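Local coordinates for protein acetylacetone-cleaving enzyme (Acinetobacter johnsonii, PDB 3BAL) that cleaves acetylacetone with molecular oxygen into methylglyoxal and acetate, using one iron ion per subunit of a homotetrameric cupin, at residues Ala49-Asn52 with Ser58-Ser61; Glu78-Gly81 with Gly87-Ala90; Gly96-Ser99 with Leu103-Lys106; Pro122-Phe125 with Lys131-Ala134. One frame throughout, in Å; residues are numbered along the deposited sequence.

The four contacts follow one another in series along the chain and sample a cupin jelly roll around its metal. Contact 1 bridges its two larger antiparallel sheets, from strand 46-53 to strand 57-64. Strands 103-104 and 123-126, which carry parts of contacts 3 and 4, both pair with strand 57-64. Contact 2 is the hairpin of strands 76-79 and 88-91; its centre lies about 8 Å from that of contact 3, and the salt bridge R80-E98 joins them. Contacts 2 and 4, with centres about 21 Å apart, do not touch. Contacts 1, 2 and 3 touch the second subunit and contact 4 the third, so metal site and tetramer interfaces lie close together.

Contact 1 of 4, residues Ala49-Asn52 with Ser58-Ser61; sequences AIFN and SFAS
F51 and F59 meet across two backbones that are not paired: their CA atoms, the nearest between 49-52 and 58-61, are 11.2 Å apart, and no hydrogen bond crosses the gap. The side chains alone close it. Both side chains set out toward the opposing segment, and the rings form an offset edge-to-face pair with centroids 5.7 Å apart. Their planes stand at 86°, nearly perpendicular, with the edge of F59 directed toward the face of F51. The nearest atoms are CD2 of F51 and CZ of F59, at 3.9 Å; F59 approaches with its far end, CZ, and CD2 of F51 lies near the F59 ring plane. In each residue CG sits anti to the carbonyl carbon (chi1 -49° in F51, -72° in F59), and the two rings extend from their strands toward each other. This is interior packing of the cupin jelly roll, in which strands 46-53 and 57-64 belong to different sheets and the aromatic pair spans from one to the other. The small buried area, 70 Å² in all, agrees with a contact made by a single pair of rings. Further aromatic rings continue the cluster: F115 stacks on F51, and F24 meets F59 edge-to-face. The F59 side chain is about 7 Å from the bound zinc, nearest atom to metal.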
loop_
_atom_site.group_PDB
_atom_site.type_symbol
_atom_site.label_atom_id
_atom_site.label_comp_id
_atom_site.label_asym_id
_atom_site.label_seq_id
_atom_site.Cartn_x
_atom_site.Cartn_y
_atom_site.Cartn_z
ATOM N N ALA A 49 -0.303 -11.288 11.767
ATOM C CA ALA A 49 -0.392 -12.127 12.961
ATOM C C ALA A 49 -1.094 -13.461 12.725
ATOM O O ALA A 49 -1.757 -13.650 11.703
ATOM C CB ALA A 49 -1.103 -11.352 14.075
ATOM N N ILE A 50 -0.939 -14.383 13.676
ATOM C CA ILE A 50 -1.574 -15.696 13.598
ATOM C C ILE A 50 -2.360 -15.960 14.899
ATOM O O ILE A 50 -1.914 -15.590 15.986
ATOM C CB ILE A 50 -0.519 -16.814 13.310
ATOM C CG1 ILE A 50 -1.218 -18.163 13.137
ATOM C CG2 ILE A 50 0.537 -16.864 14.407
ATOM C CD1 ILE A 50 -0.351 -19.200 12.432
ATOM N N PHE A 51 -3.535 -16.583 14.786
ATOM C CA PHE A 51 -4.385 -16.827 15.953
ATOM C C PHE A 51 -4.873 -18.265 16.159
ATOM O O PHE A 51 -5.179 -18.973 15.197
ATOM C CB PHE A 51 -5.631 -15.917 15.906
ATOM C CG PHE A 51 -5.326 -14.462 15.648
ATOM C CD1 PHE A 51 -4.951 -14.030 14.374
ATOM C CD2 PHE A 51 -5.378 -13.531 16.684
ATOM C CE1 PHE A 51 -4.627 -12.692 14.132
ATOM C CE2 PHE A 51 -5.055 -12.189 16.456
ATOM C CZ PHE A 51 -4.676 -11.767 15.174
ATOM N N ASN A 52 -4.931 -18.677 17.428
ATOM C CA ASN A 52 -5.443 -19.995 17.820
ATOM C C ASN A 52 -6.715 -19.679 18.614
ATOM O O ASN A 52 -6.657 -18.993 19.637
ATOM C CB ASN A 52 -4.440 -20.763 18.698
ATOM C CG ASN A 52 -3.317 -21.420 17.884
ATOM O OD1 ASN A 52 -3.500 -21.769 16.713
ATOM N ND2 ASN A 52 -2.166 -21.612 18.511
ATOM N N SER A 58 -14.644 -15.607 20.306
ATOM C CA SER A 58 -14.965 -14.523 19.387
ATOM C C SER A 58 -14.165 -13.262 19.687
ATOM O O SER A 58 -13.494 -13.166 20.720
ATOM C CB SER A 58 -16.459 -14.189 19.465
ATOM O OG SER A 58 -16.820 -13.767 20.770
ATOM N N PHE A 59 -14.236 -12.304 18.767
ATOM C CA PHE A 59 -13.550 -11.025 18.915
ATOM C C PHE A 59 -14.580 -9.930 19.168
ATOM O O PHE A 59 -15.718 -10.035 18.716
ATOM C CB PHE A 59 -12.755 -10.669 17.651
ATOM C CG PHE A 59 -11.521 -11.511 17.438
ATOM C CD1 PHE A 59 -11.552 -12.636 16.606
ATOM C CD2 PHE A 59 -10.315 -11.156 18.041
ATOM C CE1 PHE A 59 -10.396 -13.386 16.375
ATOM C CE2 PHE A 59 -9.152 -11.897 17.821
ATOM C CZ PHE A 59 -9.189 -13.013 16.985
ATOM N N ALA A 60 -14.178 -8.887 19.894
ATOM C CA ALA A 60 -15.063 -7.760 20.186
ATOM C C ALA A 60 -15.367 -7.033 18.877
ATOM O O ALA A 60 -14.618 -7.165 17.906
ATOM C CB ALA A 60 -14.396 -6.815 21.168
ATOM N N SER A 61 -16.462 -6.273 18.860
ATOM C CA SER A 61 -16.896 -5.533 17.674
ATOM C C SER A 61 -15.873 -4.534 17.147
ATOM O O SER A 61 -15.326 -3.731 17.903
ATOM C CB SER A 61 -18.205 -4.792 17.963
ATOM O OG SER A 61 -19.243 -5.704 18.271
#

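Contact 2 of 4, residues Glu78-Gly81 with Gly87-Ala90; sequences EVRG and GSTA
V79 and S88 are joined by two backbone hydrogen bonds, V79 N to S88 O at 2.8 Å and S88 N to V79 O at 2.9 Å. N-H...O angles of 158° and 165° make both nearly straight, and this reciprocal pattern defines an antiparallel hydrogen-bonded pair. Beside it, R80 reaches the side chain of S88. The bond from R80 NH2 to S88 OG is weak at 3.5 Å, although OG lies at the guanidinium edge; water 1 makes a firmer link, accepting from R80 NH1 at 3.0 Å and lying 2.9 Å from S88 OG. A bend at chi3 (-78°) brings the guanidinium back beside G87 and S88, and R80 NE forms a salt bridge with E98 OE1, its main polar partner. The segments are the distal part of the beta hairpin formed by strands 76-79 and 88-91, a two-stranded antiparallel unit of the cupin domain. E78 and T89 form the next, non-hydrogen-bonded pair on the sheet face opposite V79 and S88. Their side chains run alongside one another, with E78 CG 3.7 Å from T89 OG1, whose hydroxyl is hydrogen-bonded to E83 N in the connecting loop. Near the turn, G87 CA comes 3.4 Å from R80 O in a CA-H...O contact, an approach made possible by the bare backbone of glycine. Packing extends beyond the chain where R80 touches E11, and S88 touches Y13, of the second subunit.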
loop_
_atom_site.group_PDB
_atom_site.type_symbol
_atom_site.label_atom_id
_atom_site.label_comp_id
_atom_site.label_asym_id
_atom_site.label_seq_id
_atom_site.Cartn_x
_atom_site.Cartn_y
_atom_site.Cartn_z
ATOM N N GLU A 78 -17.049 -17.759 11.375
ATOM C CA GLU A 78 -18.246 -17.041 10.925
ATOM C C GLU A 78 -17.959 -15.544 10.883
ATOM O O GLU A 78 -17.842 -14.901 11.923
ATOM C CB GLU A 78 -19.427 -17.310 11.867
ATOM C CG GLU A 78 -20.082 -18.681 11.703
ATOM C CD GLU A 78 -20.993 -19.044 12.873
ATOM O OE1 GLU A 78 -21.486 -18.127 13.560
ATOM O OE2 GLU A 78 -21.226 -20.248 13.103
ATOM N N VAL A 79 -17.844 -15.001 9.673
ATOM C CA VAL A 79 -17.554 -13.583 9.472
ATOM C C VAL A 79 -18.787 -12.835 8.979
ATOM O O VAL A 79 -19.531 -13.328 8.129
ATOM C CB VAL A 79 -16.436 -13.379 8.428
ATOM C CG1 VAL A 79 -15.915 -11.957 8.500
ATOM C CG2 VAL A 79 -15.316 -14.375 8.652
ATOM N N ARG A 80 -18.986 -11.633 9.509
ATOM C CA ARG A 80 -20.128 -10.806 9.135
ATOM C C ARG A 80 -21.454 -11.529 9.364
ATOM O O ARG A 80 -22.385 -11.415 8.564
ATOM C CB ARG A 80 -19.992 -10.364 7.673
ATOM C CG ARG A 80 -18.929 -9.293 7.486
ATOM C CD ARG A 80 -18.648 -8.968 6.027
ATOM N NE ARG A 80 -17.804 -9.967 5.381
ATOM C CZ ARG A 80 -18.252 -10.951 4.610
ATOM N NH1 ARG A 80 -19.552 -11.077 4.374
ATOM N NH2 ARG A 80 -17.396 -11.816 4.080
ATOM N N GLY A 81 -21.529 -12.274 10.464
ATOM C CA GLY A 81 -22.750 -12.985 10.792
ATOM C C GLY A 81 -22.830 -14.427 10.317
ATOM O O GLY A 81 -23.776 -15.136 10.653
ATOM N N GLY A 87 -23.566 -13.280 5.708
ATOM C CA GLY A 87 -22.123 -13.100 5.658
ATOM C C GLY A 87 -21.457 -14.361 5.128
ATOM O O GLY A 87 -21.984 -15.000 4.217
ATOM N N SER A 88 -20.310 -14.740 5.689
ATOM C CA SER A 88 -19.620 -15.946 5.230
ATOM C C SER A 88 -19.143 -16.840 6.372
ATOM O O SER A 88 -18.800 -16.360 7.452
ATOM C CB SER A 88 -18.392 -15.582 4.383
ATOM O OG SER A 88 -18.737 -14.887 3.201
ATOM N N THR A 89 -19.124 -18.145 6.125
ATOM C CA THR A 89 -18.617 -19.083 7.111
ATOM C C THR A 89 -17.470 -19.819 6.413
ATOM O O THR A 89 -17.693 -20.596 5.490
ATOM C CB THR A 89 -19.689 -20.094 7.572
ATOM O OG1 THR A 89 -20.777 -19.392 8.190
ATOM C CG2 THR A 89 -19.090 -21.069 8.597
ATOM N N ALA A 90 -16.243 -19.548 6.843
ATOM C CA ALA A 90 -15.072 -20.171 6.244
ATOM C C ALA A 90 -14.780 -21.559 6.823
ATOM O O ALA A 90 -14.879 -21.773 8.037
ATOM C CB ALA A 90 -13.855 -19.264 6.425
HETATM O O HOH W 1 -20.664 -12.902 2.273
#

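Contact 3 of 4, residues Gly96-Ser99 with Leu103-Lys106; sequences GFES and LHGK. With ZN (zinc ion), chain E.
OE1 of E98 is gripped by two side chains, H104 and R80. From H104 the donor is NE2, 2.8 Å from E98 OE1, with an N-H...O angle of 154°; the salt bridge from R80 NE is the second hold. Relative to the imidazole, E98 OE1 lies at the edge, near the ring plane; relative to the carboxylate, H104 NE2 lies well above the plane. The carboxylate and ring planes are 56° apart. In E98, chi1 (-64°) sets CG anti to the carbonyl carbon, 3.8 Å from H104 CE1, and the bend at chi2 then swings the carboxylate to NE2. The backbones remain well separated, with 9.2 Å between the CA atoms of E98 and L103, so the contact rests on this one pair of side chains.

The other nitrogen, H104 ND1, binds the zinc ion of this crystal at 2.1 Å, at the site where the enzyme presumably holds its iron. H62 and H64 complete a three-histidine set, without the glutamate that joins three histidines in many metal-dependent cupins. Strand 94-98 therefore supplies a second-shell carboxylate, while strand 103-104 supplies a first-shell imidazole. V79 packs against both side chains, and E11 of the second subunit touches E98, which places the site next to the subunit interface. With the metal on ND1 and the carboxylate on NE2, both ring nitrogens are engaged: rotation of the imidazole is constrained, and E98 probably makes H104 a more electron-rich ligand, an effect that R80 may moderate.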
loop_
_atom_site.group_PDB
_atom_site.type_symbol
_atom_site.label_atom_id
_atom_site.label_comp_id
_atom_site.label_asym_id
_atom_site.label_seq_id
_atom_site.Cartn_x
_atom_site.Cartn_y
_atom_site.Cartn_z
ATOM N N GLY A 96 -9.853 -15.388 2.569
ATOM C CA GLY A 96 -10.865 -14.346 2.587
ATOM C C GLY A 96 -10.292 -12.947 2.430
ATOM O O GLY A 96 -9.177 -12.664 2.886
ATOM N N PHE A 97 -11.045 -12.077 1.765
ATOM C CA PHE A 97 -10.641 -10.685 1.578
ATOM C C PHE A 97 -11.728 -9.840 2.234
ATOM O O PHE A 97 -12.873 -9.827 1.779
ATOM C CB PHE A 97 -10.533 -10.328 0.084
ATOM C CG PHE A 97 -10.203 -8.870 -0.182
ATOM C CD1 PHE A 97 -8.903 -8.393 -0.044
ATOM C CD2 PHE A 97 -11.201 -7.977 -0.564
ATOM C CE1 PHE A 97 -8.601 -7.047 -0.283
ATOM C CE2 PHE A 97 -10.913 -6.629 -0.804
ATOM C CZ PHE A 97 -9.613 -6.164 -0.665
ATOM N N GLU A 98 -11.367 -9.160 3.320
ATOM C CA GLU A 98 -12.292 -8.296 4.046
ATOM C C GLU A 98 -11.810 -6.869 3.790
ATOM O O GLU A 98 -10.749 -6.462 4.251
ATOM C CB GLU A 98 -12.266 -8.639 5.539
ATOM C CG GLU A 98 -12.772 -10.056 5.870
ATOM C CD GLU A 98 -14.266 -10.237 5.616
ATOM O OE1 GLU A 98 -15.048 -9.320 5.959
ATOM O OE2 GLU A 98 -14.666 -11.299 5.089
ATOM N N SER A 99 -12.605 -6.123 3.036
ATOM C CA SER A 99 -12.261 -4.770 2.632
ATOM C C SER A 99 -12.393 -3.663 3.662
ATOM O O SER A 99 -13.005 -3.831 4.717
ATOM C CB SER A 99 -13.102 -4.393 1.421
ATOM O OG SER A 99 -14.472 -4.483 1.764
ATOM N N LEU A 103 -17.519 -4.290 8.705
ATOM C CA LEU A 103 -17.968 -4.268 10.096
ATOM C C LEU A 103 -18.096 -5.686 10.647
ATOM O O LEU A 103 -18.925 -6.467 10.177
ATOM C CB LEU A 103 -19.321 -3.567 10.197
ATOM C CG LEU A 103 -19.955 -3.492 11.583
ATOM C CD1 LEU A 103 -19.081 -2.670 12.521
ATOM C CD2 LEU A 103 -21.331 -2.857 11.464
ATOM N N HIS A 104 -17.277 -6.009 11.646
ATOM C CA HIS A 104 -17.299 -7.333 12.260
ATOM C C HIS A 104 -17.785 -7.274 13.707
ATOM O O HIS A 104 -16.990 -7.131 14.644
ATOM C CB HIS A 104 -15.903 -7.952 12.191
ATOM C CG HIS A 104 -15.422 -8.194 10.793
ATOM N ND1 HIS A 104 -14.094 -8.402 10.490
ATOM C CD2 HIS A 104 -16.094 -8.283 9.619
ATOM C CE1 HIS A 104 -13.969 -8.611 9.191
ATOM N NE2 HIS A 104 -15.167 -8.544 8.640
ATOM N N GLY A 105 -19.103 -7.399 13.868
ATOM C CA GLY A 105 -19.729 -7.343 15.180
ATOM C C GLY A 105 -19.239 -8.377 16.171
ATOM O O GLY A 105 -18.926 -8.043 17.317
ATOM N N LYS A 106 -19.179 -9.632 15.740
ATOM C CA LYS A 106 -18.721 -10.707 16.613
ATOM C C LYS A 106 -18.185 -11.908 15.809
ATOM O O LYS A 106 -18.836 -12.949 15.733
ATOM C CB LYS A 106 -19.880 -11.143 17.529
ATOM C CG LYS A 106 -19.488 -12.078 18.671
ATOM C CD LYS A 106 -20.684 -12.384 19.560
ATOM C CE LYS A 106 -20.295 -13.304 20.702
ATOM N NZ LYS A 106 -21.454 -13.717 21.544
HETATM ZN ZN ZN E . -12.308 -8.263 11.552
#

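Contact 4 of 4, residues Pro122-Phe125 with Lys131-Ala134; sequences PLNF and KVIA
F125 and A134 draw the two strands together at the tight end of this contact, their CA atoms 5.3 Å apart. F125 N donates to A134 O at 2.9 Å, and the carbonyl of F125 receives two amides in return: I133 N at 2.9 Å, with an N-H...O angle of 140°, and A134 N through a weak bond of 3.5 Å. Two consecutive residues thus face one, the definition of a classic beta bulge, here in the hairpin of strands 123-126 and 132-136 of the jelly roll. The chain turns a corner at I133. F125 turns its ring inward, where F28 and H62 meet it. Buried N124 packs at a subunit interface: its CB lies 3.9 Å from V132 CG1, its OD1 is hydrogen-bonded to S135 OG, and V132 also packs on V132 of the third subunit.

The solvent side, by contrast, is formed by the exposed side chain of I133, at the margin of the contact. It folds back over the bulge: CG1 stands between the backbone N and the carbonyl carbon (chi1 51°), and CD1 touches F125 CB at 3.6 Å.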
loop_
_atom_site.group_PDB
_atom_site.type_symbol
_atom_site.label_atom_id
_atom_site.label_comp_id
_atom_site.label_asym_id
_atom_site.label_seq_id
_atom_site.Cartn_x
_atom_site.Cartn_y
_atom_site.Cartn_z
ATOM N N PRO A 122 -5.430 0.242 10.932
ATOM C CA PRO A 122 -5.961 -0.224 12.217
ATOM C C PRO A 122 -7.336 -0.885 12.212
ATOM O O PRO A 122 -8.088 -0.820 11.229
ATOM C CB PRO A 122 -5.988 1.055 13.045
ATOM C CG PRO A 122 -6.448 2.066 12.008
ATOM C CD PRO A 122 -5.591 1.705 10.797
ATOM N N LEU A 123 -7.641 -1.523 13.338
ATOM C CA LEU A 123 -8.933 -2.150 13.560
ATOM C C LEU A 123 -9.558 -1.267 14.630
ATOM O O LEU A 123 -9.024 -1.151 15.734
ATOM C CB LEU A 123 -8.784 -3.573 14.094
ATOM C CG LEU A 123 -8.043 -4.569 13.209
ATOM C CD1 LEU A 123 -8.301 -5.965 13.746
ATOM C CD2 LEU A 123 -8.512 -4.463 11.763
ATOM N N ASN A 124 -10.669 -0.625 14.296
ATOM C CA ASN A 124 -11.329 0.251 15.244
ATOM C C ASN A 124 -12.409 -0.465 16.039
ATOM O O ASN A 124 -13.460 -0.823 15.503
ATOM C CB ASN A 124 -11.931 1.461 14.525
ATOM C CG ASN A 124 -10.871 2.375 13.932
ATOM O OD1 ASN A 124 -9.725 2.396 14.385
ATOM N ND2 ASN A 124 -11.255 3.146 12.923
ATOM N N PHE A 125 -12.144 -0.692 17.320
ATOM C CA PHE A 125 -13.126 -1.360 18.163
ATOM C C PHE A 125 -14.130 -0.314 18.621
ATOM O O PHE A 125 -13.745 0.773 19.037
ATOM C CB PHE A 125 -12.431 -2.055 19.335
ATOM C CG PHE A 125 -11.610 -3.249 18.912
ATOM C CD1 PHE A 125 -10.312 -3.083 18.428
ATOM C CD2 PHE A 125 -12.157 -4.533 18.943
ATOM C CE1 PHE A 125 -9.570 -4.176 17.974
ATOM C CE2 PHE A 125 -11.423 -5.636 18.490
ATOM C CZ PHE A 125 -10.126 -5.454 18.006
ATOM N N LYS A 131 -19.228 4.509 18.847
ATOM C CA LYS A 131 -17.997 5.234 19.170
ATOM C C LYS A 131 -16.738 4.360 19.218
ATOM O O LYS A 131 -16.736 3.290 19.823
ATOM C CB LYS A 131 -18.152 5.966 20.507
ATOM C CG LYS A 131 -19.351 6.908 20.568
ATOM C CD LYS A 131 -19.273 7.982 19.491
ATOM C CE LYS A 131 -20.474 8.910 19.541
ATOM N NZ LYS A 131 -20.288 10.073 18.625
ATOM N N VAL A 132 -15.671 4.842 18.582
ATOM C CA VAL A 132 -14.392 4.137 18.535
ATOM C C VAL A 132 -13.683 4.251 19.880
ATOM O O VAL A 132 -13.150 5.307 20.225
ATOM C CB VAL A 132 -13.451 4.727 17.441
ATOM C CG1 VAL A 132 -12.097 4.036 17.490
ATOM C CG2 VAL A 132 -14.070 4.567 16.061
ATOM N N ILE A 133 -13.669 3.159 20.633
ATOM C CA ILE A 133 -13.024 3.161 21.934
ATOM C C ILE A 133 -11.521 2.851 21.862
ATOM O O ILE A 133 -10.774 3.163 22.790
ATOM C CB ILE A 133 -13.765 2.198 22.915
ATOM C CG1 ILE A 133 -13.963 0.810 22.298
ATOM C CG2 ILE A 133 -15.144 2.771 23.237
ATOM C CD1 ILE A 133 -12.723 -0.041 22.247
ATOM N N ALA A 134 -11.085 2.258 20.751
ATOM C CA ALA A 134 -9.674 1.932 20.543
ATOM C C ALA A 134 -9.349 1.691 19.069
ATOM O O ALA A 134 -10.032 0.927 18.395
ATOM C CB ALA A 134 -9.290 0.703 21.362
#